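Local coordinates for protein B-cell differentiation antigen CD72 (Mus musculus, PDB 5B1R) that acts as a B-cell co-receptor that recognises the Sm/RNP self-antigen and, when coligated with the B-cell receptor, inhibits its signalling, this chain being its C-type lectin-like domain, at residues Leu36-Ala41 with Cys113-Phe118; Phe43-Lys48 with Ser74-His79; Ser68-Met73 with Glu107-Ile112. The protein carries 2 engineered substitutions. All coordinates share one frame; numbering follows the deposited sequence.

Contact 1 of 3, residues Leu36-Ala41 with Cys113-Phe118; sequences LSSKLA and CESEAF
Lys-39 and Glu-114 form an antiparallel hydrogen-bonded pair where the short strand 39-40, just after helix 26-35, joins the long strand 109-119 of the C-type lectin-like fold. Glu-114 N donates to Lys-39 O at 2.7 Å, and Lys-39 N returns a bond to Glu-114 O at 3.0 Å. Their side chains run side by side in the same direction, CE of Lys-39 lying 3.7 Å from CD of Glu-114. Both have CG wedged between the backbone N and carbonyl carbon (chi1 66° and 76°), which starts the two chains off alike. The charged ends stop short of a salt bridge, with Lys-39 NZ 4.2 Å from Glu-114 OE2; a water donates to OE2 and takes a weak bond from NZ. The carboxylate is held instead by Arg-15 at OE2 and by the backbone N of Ala-42 at OE1. Beyond the pair, Ser-38 CB packs 3.2 Å from Glu-114 O, while its OG, bonded back to Leu-36 O, lies against Ser-115 CB. Ser-37, with positive phi, closes helix 26-35 in a Schellman motif. Cys-113 is disulfide-bonded to Cys-33 of that helix, Leu-40 packs on the helix, and strand 15-21 pairs with the 113-118 segment.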
loop_
_atom_site.group_PDB
_atom_site.type_symbol
_atom_site.label_atom_id
_atom_site.label_comp_id
_atom_site.label_asym_id
_atom_site.label_seq_id
_atom_site.Cartn_x
_atom_site.Cartn_y
_atom_site.Cartn_z
ATOM N N LEU A 36 -8.559 -2.737 -11.200
ATOM C CA LEU A 36 -9.052 -3.828 -10.356
ATOM C C LEU A 36 -10.222 -3.385 -9.478
ATOM O O LEU A 36 -10.567 -4.076 -8.515
ATOM C CB LEU A 36 -7.932 -4.357 -9.456
ATOM C CG LEU A 36 -6.652 -4.831 -10.140
ATOM C CD1 LEU A 36 -5.639 -5.338 -9.106
ATOM C CD2 LEU A 36 -6.962 -5.894 -11.193
ATOM N N SER A 37 -10.818 -2.237 -9.796
ATOM C CA SER A 37 -11.875 -1.646 -8.969
ATOM C C SER A 37 -11.393 -1.509 -7.525
ATOM O O SER A 37 -12.142 -1.720 -6.579
ATOM C CB SER A 37 -13.169 -2.456 -9.058
ATOM O OG SER A 37 -13.555 -2.578 -10.411
ATOM N N SER A 38 -10.120 -1.153 -7.386
ATOM C CA SER A 38 -9.444 -1.064 -6.098
ATOM C C SER A 38 -8.747 0.278 -6.030
ATOM O O SER A 38 -8.875 1.097 -6.936
ATOM C CB SER A 38 -8.438 -2.202 -5.968
ATOM O OG SER A 38 -9.117 -3.434 -6.002
ATOM N N LYS A 39 -7.996 0.498 -4.967
ATOM C CA LYS A 39 -7.239 1.729 -4.795
ATOM C C LYS A 39 -5.884 1.391 -4.223
ATOM O O LYS A 39 -5.682 0.310 -3.701
ATOM C CB LYS A 39 -7.982 2.690 -3.858
ATOM C CG LYS A 39 -8.101 2.210 -2.422
ATOM C CD LYS A 39 -8.870 3.173 -1.512
ATOM C CE LYS A 39 -8.897 2.643 -0.073
ATOM N NZ LYS A 39 -9.638 3.512 0.890
ATOM N N LEU A 40 -4.935 2.311 -4.308
ATOM C CA LEU A 40 -3.682 2.116 -3.601
ATOM C C LEU A 40 -3.955 1.929 -2.123
ATOM O O LEU A 40 -4.789 2.626 -1.539
ATOM C CB LEU A 40 -2.796 3.334 -3.789
ATOM C CG LEU A 40 -2.132 3.414 -5.164
ATOM C CD1 LEU A 40 -1.630 4.830 -5.414
ATOM C CD2 LEU A 40 -1.016 2.355 -5.299
ATOM N N ALA A 41 -3.242 0.998 -1.509
ATOM C CA ALA A 41 -3.507 0.657 -0.123
ATOM C C ALA A 41 -3.243 1.840 0.808
ATOM O O ALA A 41 -2.256 2.565 0.658
ATOM C CB ALA A 41 -2.669 -0.540 0.272
ATOM N N CYS A 113 -2.421 -2.728 -3.685
ATOM C CA CYS A 113 -3.787 -2.248 -3.845
ATOM C C CYS A 113 -4.653 -2.769 -2.706
ATOM O O CYS A 113 -4.322 -3.769 -2.062
ATOM C CB CYS A 113 -4.385 -2.745 -5.159
ATOM S SG CYS A 113 -3.471 -2.394 -6.673
ATOM N N GLU A 114 -5.786 -2.112 -2.492
ATOM C CA GLU A 114 -6.775 -2.655 -1.579
ATOM C C GLU A 114 -8.169 -2.488 -2.151
ATOM O O GLU A 114 -8.468 -1.511 -2.853
ATOM C CB GLU A 114 -6.686 -2.040 -0.190
ATOM C CG GLU A 114 -7.236 -0.670 -0.024
ATOM C CD GLU A 114 -7.279 -0.288 1.448
ATOM O OE1 GLU A 114 -6.238 0.053 1.978
ATOM O OE2 GLU A 114 -8.343 -0.345 2.102
ATOM N N SER A 115 -9.011 -3.453 -1.831
ATOM C CA SER A 115 -10.422 -3.390 -2.152
ATOM C C SER A 115 -11.202 -3.661 -0.879
ATOM O O SER A 115 -10.634 -4.031 0.161
ATOM C CB SER A 115 -10.774 -4.451 -3.205
ATOM O OG SER A 115 -10.817 -5.749 -2.615
ATOM N N GLU A 116 -12.511 -3.508 -0.936
ATOM C CA GLU A 116 -13.315 -3.985 0.168
ATOM C C GLU A 116 -13.351 -5.524 0.164
ATOM O O GLU A 116 -13.134 -6.161 -0.867
ATOM C CB GLU A 116 -14.720 -3.366 0.142
ATOM C CG GLU A 116 -15.717 -3.968 -0.837
ATOM C CD GLU A 116 -15.579 -3.501 -2.283
ATOM O OE1 GLU A 116 -16.577 -3.594 -3.026
ATOM O OE2 GLU A 116 -14.490 -3.055 -2.700
ATOM N N ALA A 117 -13.576 -6.110 1.336
ATOM C CA ALA A 117 -13.878 -7.525 1.447
ATOM C C ALA A 117 -15.358 -7.725 1.136
ATOM O O ALA A 117 -16.143 -6.786 1.167
ATOM C CB ALA A 117 -13.547 -8.019 2.835
ATOM N N PHE A 118 -15.750 -8.938 0.796
ATOM C CA PHE A 118 -17.160 -9.199 0.546
ATOM C C PHE A 118 -17.783 -9.953 1.700
ATOM O O PHE A 118 -17.153 -10.811 2.294
ATOM C CB PHE A 118 -17.380 -9.913 -0.808
ATOM C CG PHE A 118 -16.804 -11.312 -0.913
ATOM C CD1 PHE A 118 -15.477 -11.531 -1.299
ATOM C CD2 PHE A 118 -17.621 -12.413 -0.699
ATOM C CE1 PHE A 118 -14.978 -12.833 -1.435
ATOM C CE2 PHE A 118 -17.124 -13.710 -0.833
ATOM C CZ PHE A 118 -15.803 -13.920 -1.197
HETATM O O HOH W 1 -8.932 1.776 3.700
#

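Contact 2 of 3, residues Phe43-Lys48 with Ser74-His79; sequences FDEPSK and SKKWRH. Unlike the reference sequence in segment 74-79: His-79 (reference Gln).
Two surface loops of the lectin-like domain meet here, one (residues 43-48) following strand 39-40 and the other (residues 74-79) following strand 69-70, joined by one lysine ammonium and a set of waters. NZ of Lys-76 makes three bonds across the contact: a salt bridge to Glu-45 OE2 at 2.8 Å and hydrogen bonds to Ser-47 O at 2.9 Å and Ser-47 OG at 3.0 Å. The lysine chain bends at chi3 (-69°), which turns its end into this cluster, and it meets the glutamate from above the carboxylate plane. Glu-45 is itself folded back at chi2 (-73°), and its OE1 accepts a bond from Ser-47 N. The Ser-47 hydroxyl donates to Asp-44 O at 2.8 Å, so the serine is fixed by its own loop while it receives the lysine. Trp-77 comes up edge-on: its NE1 makes a weak bond to Ser-47 OG, and CH2 touches Lys-48 O at 3.3 Å. One face of the indole carries CE of Lys-76, near the rim.

Asp-44 faces Ser-74, OD1 lying 3.4 Å from Ser-74 CA, and water completes the join. Two waters donate to OD2 and accept from the backbone N of Lys-75 and Lys-76 respectively, at the start of the 3-10 segment 75-77. A third links Asp-44 O to the Ser-74 hydroxyl and, weakly, to Trp-77 NE1. A bound glycerol, probably from the crystallisation liquor, takes hydrogen bonds with the backbone N of Asp-44 and Glu-45. Behind the loops, Ser-74 N is bonded to Asp-89 of strand 87-94, and the Ser-74 side chain rests on Arg-100 of strand 97-104.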
loop_
_atom_site.group_PDB
_atom_site.type_symbol
_atom_site.label_atom_id
_atom_site.label_comp_id
_atom_site.label_asym_id
_atom_site.label_seq_id
_atom_site.Cartn_x
_atom_site.Cartn_y
_atom_site.Cartn_z
ATOM N N PHE A 43 -2.675 3.453 4.550
ATOM C CA PHE A 43 -2.126 3.199 5.876
ATOM C C PHE A 43 -1.879 4.511 6.615
ATOM O O PHE A 43 -0.899 4.655 7.329
ATOM C CB PHE A 43 -0.823 2.387 5.771
ATOM C CG PHE A 43 -0.995 1.084 5.064
ATOM C CD1 PHE A 43 -1.762 0.074 5.633
ATOM C CD2 PHE A 43 -0.442 0.882 3.807
ATOM C CE1 PHE A 43 -1.957 -1.122 4.970
ATOM C CE2 PHE A 43 -0.619 -0.324 3.142
ATOM C CZ PHE A 43 -1.388 -1.320 3.718
ATOM N N ASP A 44 -2.772 5.481 6.450
ATOM C CA ASP A 44 -2.530 6.785 7.038
ATOM C C ASP A 44 -2.415 6.748 8.564
ATOM O O ASP A 44 -1.612 7.481 9.129
ATOM C CB ASP A 44 -3.630 7.782 6.686
ATOM C CG ASP A 44 -3.661 8.176 5.222
ATOM O OD1 ASP A 44 -2.932 7.623 4.370
ATOM O OD2 ASP A 44 -4.456 9.088 4.931
ATOM N N GLU A 45 -3.245 5.934 9.223
ATOM C CA GLU A 45 -3.274 5.857 10.675
ATOM C C GLU A 45 -3.124 4.404 11.109
ATOM O O GLU A 45 -3.603 3.484 10.439
ATOM C CB GLU A 45 -4.595 6.428 11.213
ATOM C CG GLU A 45 -4.755 7.921 10.957
ATOM C CD GLU A 45 -3.886 8.783 11.833
ATOM O OE1 GLU A 45 -3.186 8.272 12.742
ATOM O OE2 GLU A 45 -3.912 10.002 11.606
ATOM N N PRO A 46 -2.526 4.180 12.281
ATOM C CA PRO A 46 -1.965 5.203 13.166
ATOM C C PRO A 46 -0.616 5.709 12.693
ATOM O O PRO A 46 0.172 4.956 12.110
ATOM C CB PRO A 46 -1.781 4.457 14.486
ATOM C CG PRO A 46 -1.561 3.046 14.069
ATOM C CD PRO A 46 -2.431 2.832 12.871
ATOM N N SER A 47 -0.348 6.986 12.949
ATOM C CA SER A 47 0.967 7.553 12.684
ATOM C C SER A 47 1.162 8.776 13.562
ATOM O O SER A 47 0.321 9.675 13.588
ATOM C CB SER A 47 1.130 7.931 11.211
ATOM O OG SER A 47 0.156 8.877 10.800
ATOM N N LYS A 48 2.238 8.783 14.330
ATOM C CA LYS A 48 2.558 9.940 15.159
ATOM C C LYS A 48 3.548 10.855 14.458
ATOM O O LYS A 48 3.577 12.057 14.723
ATOM C CB LYS A 48 3.123 9.504 16.511
ATOM C CG LYS A 48 3.403 10.671 17.453
ATOM C CD LYS A 48 3.856 10.177 18.800
ATOM C CE LYS A 48 4.143 11.343 19.736
ATOM N NZ LYS A 48 4.658 10.889 21.054
ATOM N N SER A 74 -0.261 9.860 2.164
ATOM C CA SER A 74 -0.942 10.263 3.391
ATOM C C SER A 74 -1.049 11.782 3.438
ATOM O O SER A 74 -0.055 12.479 3.651
ATOM C CB SER A 74 -0.169 9.739 4.583
ATOM O OG SER A 74 -0.789 10.191 5.764
ATOM N N LYS A 75 -2.251 12.302 3.222
ATOM C CA LYS A 75 -2.428 13.747 3.111
ATOM C C LYS A 75 -2.161 14.500 4.402
ATOM O O LYS A 75 -1.839 15.686 4.364
ATOM C CB LYS A 75 -3.818 14.086 2.578
ATOM C CG LYS A 75 -4.039 13.589 1.171
ATOM C CD LYS A 75 -5.395 14.010 0.636
ATOM C CE LYS A 75 -5.618 13.494 -0.776
ATOM N NZ LYS A 75 -4.457 13.796 -1.653
ATOM N N LYS A 76 -2.279 13.824 5.549
ATOM C CA LYS A 76 -2.115 14.528 6.822
ATOM C C LYS A 76 -0.735 15.156 6.962
ATOM O O LYS A 76 -0.591 16.135 7.691
ATOM C CB LYS A 76 -2.382 13.616 8.019
ATOM C CG LYS A 76 -1.376 12.505 8.155
ATOM C CD LYS A 76 -1.641 11.561 9.326
ATOM C CE LYS A 76 -1.414 12.208 10.679
ATOM N NZ LYS A 76 -1.431 11.236 11.840
ATOM N N TRP A 77 0.272 14.596 6.289
ATOM C CA TRP A 77 1.633 15.087 6.427
ATOM C C TRP A 77 2.005 16.115 5.371
ATOM O O TRP A 77 3.103 16.642 5.415
ATOM C CB TRP A 77 2.637 13.916 6.430
ATOM C CG TRP A 77 2.385 12.966 7.557
ATOM C CD1 TRP A 77 1.898 11.687 7.469
ATOM C CD2 TRP A 77 2.546 13.237 8.956
ATOM N NE1 TRP A 77 1.770 11.146 8.722
ATOM C CE2 TRP A 77 2.152 12.075 9.654
ATOM C CE3 TRP A 77 2.990 14.344 9.685
ATOM C CZ2 TRP A 77 2.195 11.989 11.049
ATOM C CZ3 TRP A 77 3.029 14.254 11.071
ATOM C CH2 TRP A 77 2.634 13.090 11.735
ATOM N N ARG A 78 1.120 16.390 4.413
ATOM C CA ARG A 78 1.418 17.317 3.312
ATOM C C ARG A 78 0.709 18.652 3.507
ATOM O O ARG A 78 -0.502 18.703 3.770
ATOM C CB ARG A 78 0.957 16.734 1.978
ATOM C CG ARG A 78 1.497 15.354 1.642
ATOM C CD ARG A 78 3.028 15.243 1.720
ATOM N NE ARG A 78 3.439 13.998 1.080
ATOM C CZ ARG A 78 3.832 13.905 -0.189
ATOM N NH1 ARG A 78 4.124 12.723 -0.703
ATOM N NH2 ARG A 78 3.920 14.991 -0.952
ATOM N N HIS A 79 1.446 19.744 3.359
ATOM C CA HIS A 79 0.814 21.042 3.533
ATOM C C HIS A 79 0.094 21.446 2.252
ATOM O O HIS A 79 -0.709 22.380 2.258
ATOM C CB HIS A 79 1.812 22.108 3.978
ATOM C CG HIS A 79 2.877 22.400 2.973
ATOM N ND1 HIS A 79 4.103 21.771 2.984
ATOM C CD2 HIS A 79 2.907 23.267 1.934
ATOM C CE1 HIS A 79 4.841 22.233 1.991
ATOM N NE2 HIS A 79 4.138 23.142 1.337
HETATM O O HOH W 2 0.364 8.707 7.651
HETATM O O HOH W 3 -4.494 10.527 2.705
HETATM O O HOH W 4 -3.501 11.275 6.018
#

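Contact 3 of 3, residues Ser68-Met73 with Glu107-Ile112; sequences SYWIQM and ELHPSI. Engineered in segment 107-112: Ser-111 (natural residue Cys).
Trp-70 and His-109 meet at about a right angle, the imidazole edge turned to the indole face in a T-shaped pair, with the centroid of the five-membered ring of Trp-70 5.2 Å from that of the His-109 ring and the planes at 82°. CG of His-109 lies anti to the carbonyl carbon (chi1 -66°), a setting that brings the ring edge to the indole. CB of His-109 adds a CH-pi contact over the five-membered ring, 3.9 Å from its centroid. Glu-107 O lies at the indole edge, in the ring plane, and takes a weak bond from Trp-70 NE1 at 3.2 Å; the stronger partner of that N-H group is Arg-24 O. One residue back, the ring of Tyr-69 receives Pro-110 CG over one face, 3.9 Å from the ring centroid, the two side chains crossing nearly perpendicularly. Ile-112 puts CD1 against Tyr-69 CB at 3.9 Å and also reaches Ile-71 CG2.

The backbones join by a single bridge between Trp-70 and the engineered Ser-111. Trp-70 N donates to Pro-110 O at 2.9 Å, and Ile-112 N to Trp-70 O at 3.2 Å. Residues 70-73 correspond to the WIGL motif of C-type lectin-like domains.

Further out, a nearly linear bond of 2.8 Å from His-109 NE2 to the anti lone pair of Glu-107 OE1 fixes the imidazole's rotation. At the other ring nitrogen, a water is bonded to ND1 and to Ser-68 N. Ser-103 also bonds Glu-107 OE1, and the Tyr-69 hydroxyl is bonded to Asp-64 N. Around this buried junction, helix 26-35 covers Trp-70 through Leu-26 and Ser-29, while strand 69-70 pairs with strand 87-94 and its side chains also touch strand 97-104.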
loop_
_atom_site.group_PDB
_atom_site.type_symbol
_atom_site.label_atom_id
_atom_site.label_comp_id
_atom_site.label_asym_id
_atom_site.label_seq_id
_atom_site.Cartn_x
_atom_site.Cartn_y
_atom_site.Cartn_z
ATOM N N SER A 68 10.667 -1.670 -2.196
ATOM C CA SER A 68 9.788 -0.632 -1.660
ATOM C C SER A 68 8.503 -0.653 -2.445
ATOM O O SER A 68 8.521 -0.884 -3.659
ATOM C CB SER A 68 10.406 0.746 -1.816
ATOM O OG SER A 68 11.640 0.857 -1.133
ATOM N N TYR A 69 7.390 -0.407 -1.753
ATOM C CA TYR A 69 6.072 -0.553 -2.370
ATOM C C TYR A 69 5.315 0.761 -2.403
ATOM O O TYR A 69 5.117 1.387 -1.361
ATOM C CB TYR A 69 5.226 -1.585 -1.604
ATOM C CG TYR A 69 5.805 -2.986 -1.689
ATOM C CD1 TYR A 69 6.838 -3.384 -0.855
ATOM C CD2 TYR A 69 5.315 -3.898 -2.623
ATOM C CE1 TYR A 69 7.394 -4.648 -0.963
ATOM C CE2 TYR A 69 5.855 -5.173 -2.733
ATOM C CZ TYR A 69 6.889 -5.545 -1.895
ATOM O OH TYR A 69 7.448 -6.807 -1.982
ATOM N N TRP A 70 4.852 1.170 -3.580
ATOM C CA TRP A 70 3.943 2.308 -3.649
ATOM C C TRP A 70 2.660 2.043 -2.859
ATOM O O TRP A 70 2.060 0.967 -2.978
ATOM C CB TRP A 70 3.565 2.634 -5.091
ATOM C CG TRP A 70 4.630 3.222 -5.966
ATOM C CD1 TRP A 70 5.020 2.751 -7.175
ATOM C CD2 TRP A 70 5.364 4.433 -5.735
ATOM N NE1 TRP A 70 5.972 3.584 -7.714
ATOM C CE2 TRP A 70 6.208 4.626 -6.849
ATOM C CE3 TRP A 70 5.399 5.364 -4.690
ATOM C CZ2 TRP A 70 7.064 5.733 -6.962
ATOM C CZ3 TRP A 70 6.260 6.443 -4.794
ATOM C CH2 TRP A 70 7.082 6.616 -5.919
ATOM N N ILE A 71 2.230 3.051 -2.102
ATOM C CA ILE A 71 0.971 3.014 -1.363
ATOM C C ILE A 71 0.283 4.377 -1.524
ATOM O O ILE A 71 0.820 5.301 -2.148
ATOM C CB ILE A 71 1.188 2.687 0.146
ATOM C CG1 ILE A 71 2.057 3.748 0.845
ATOM C CG2 ILE A 71 1.785 1.279 0.306
ATOM C CD1 ILE A 71 1.898 3.751 2.341
ATOM N N GLN A 72 -0.903 4.508 -0.935
ATOM C CA GLN A 72 -1.605 5.780 -0.946
ATOM C C GLN A 72 -0.817 6.860 -0.212
ATOM O O GLN A 72 -0.351 6.655 0.909
ATOM C CB GLN A 72 -2.949 5.626 -0.255
ATOM C CG GLN A 72 -3.755 6.911 -0.223
ATOM C CD GLN A 72 -4.965 6.792 0.682
ATOM O OE1 GLN A 72 -6.004 6.283 0.271
ATOM N NE2 GLN A 72 -4.826 7.235 1.925
ATOM N N MET A 73 -0.693 8.024 -0.824
ATOM C CA MET A 73 -0.097 9.169 -0.164
ATOM C C MET A 73 -0.936 9.557 1.058
ATOM O O MET A 73 -2.171 9.580 1.008
ATOM C CB MET A 73 -0.045 10.346 -1.140
ATOM C CG MET A 73 0.628 11.561 -0.558
ATOM S SD MET A 73 0.582 13.010 -1.620
ATOM C CE MET A 73 -1.174 13.313 -1.749
ATOM N N GLU A 107 9.411 7.053 -10.134
ATOM C CA GLU A 107 10.231 5.874 -9.835
ATOM C C GLU A 107 9.443 4.580 -9.997
ATOM O O GLU A 107 8.251 4.532 -9.710
ATOM C CB GLU A 107 10.784 5.893 -8.406
ATOM C CG GLU A 107 11.777 6.975 -8.067
ATOM C CD GLU A 107 12.457 6.740 -6.713
ATOM O OE1 GLU A 107 12.083 5.790 -5.968
ATOM O OE2 GLU A 107 13.377 7.511 -6.390
ATOM N N LEU A 108 10.132 3.529 -10.422
ATOM C CA LEU A 108 9.500 2.227 -10.656
ATOM C C LEU A 108 9.579 1.323 -9.424
ATOM O O LEU A 108 10.671 0.996 -8.964
ATOM C CB LEU A 108 10.176 1.543 -11.848
ATOM C CG LEU A 108 10.195 2.346 -13.150
ATOM C CD1 LEU A 108 10.961 1.591 -14.235
ATOM C CD2 LEU A 108 8.770 2.631 -13.579
ATOM N N HIS A 109 8.421 0.913 -8.913
ATOM C CA HIS A 109 8.331 0.058 -7.734
ATOM C C HIS A 109 7.129 -0.844 -7.877
ATOM O O HIS A 109 6.173 -0.519 -8.589
ATOM C CB HIS A 109 8.157 0.899 -6.467
ATOM C CG HIS A 109 9.345 1.745 -6.155
ATOM N ND1 HIS A 109 10.532 1.216 -5.691
ATOM C CD2 HIS A 109 9.535 3.079 -6.263
ATOM C CE1 HIS A 109 11.406 2.196 -5.531
ATOM N NE2 HIS A 109 10.825 3.337 -5.865
ATOM N N PRO A 110 7.141 -1.971 -7.159
ATOM C CA PRO A 110 5.886 -2.712 -6.985
ATOM C C PRO A 110 4.921 -1.861 -6.150
ATOM O O PRO A 110 5.281 -0.772 -5.675
ATOM C CB PRO A 110 6.334 -3.959 -6.211
ATOM C CG PRO A 110 7.547 -3.486 -5.433
ATOM C CD PRO A 110 8.255 -2.529 -6.366
ATOM N N SER A 111 3.707 -2.361 -5.950
ATOM C CA SER A 111 2.694 -1.569 -5.265
ATOM C C SER A 111 1.742 -2.484 -4.509
ATOM O O SER A 111 1.772 -3.715 -4.683
ATOM C CB SER A 111 1.925 -0.724 -6.287
ATOM O OG SER A 111 1.289 -1.538 -7.264
ATOM N N ILE A 112 0.899 -1.877 -3.679
ATOM C CA ILE A 112 -0.112 -2.637 -2.947
ATOM C C ILE A 112 -1.445 -1.962 -3.200
ATOM O O ILE A 112 -1.571 -0.745 -2.999
ATOM C CB ILE A 112 0.162 -2.676 -1.434
ATOM C CG1 ILE A 112 1.606 -3.126 -1.164
ATOM C CG2 ILE A 112 -0.862 -3.574 -0.738
ATOM C CD1 ILE A 112 2.096 -2.875 0.245
HETATM O O HOH W 5 11.656 -1.342 -5.079
#

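Overall arrangement
Contacts 1 and 3 share strand 109-119, their centres about 15 Å apart; 113-118 continues directly from 107-112. Contact 3 joins the small sheet that holds strand 69-70 to the larger one, and Ala-41 adds a further link beside it, its N probably bonded to Ile-112 O and its O to Gln-72 N. Contact 2 lies about 19 Å from contact 1 and 16 Å from contact 3, centre to centre, in the loops that follow strands 39-40 and 69-70. Along the chain the segments of contacts 2 and 3 alternate, and both contacts are nested inside the loop closed by contact 1. Within the lectin-like domain contact 3 is buried near the centre of the chain, whereas contact 2 lies at the surface.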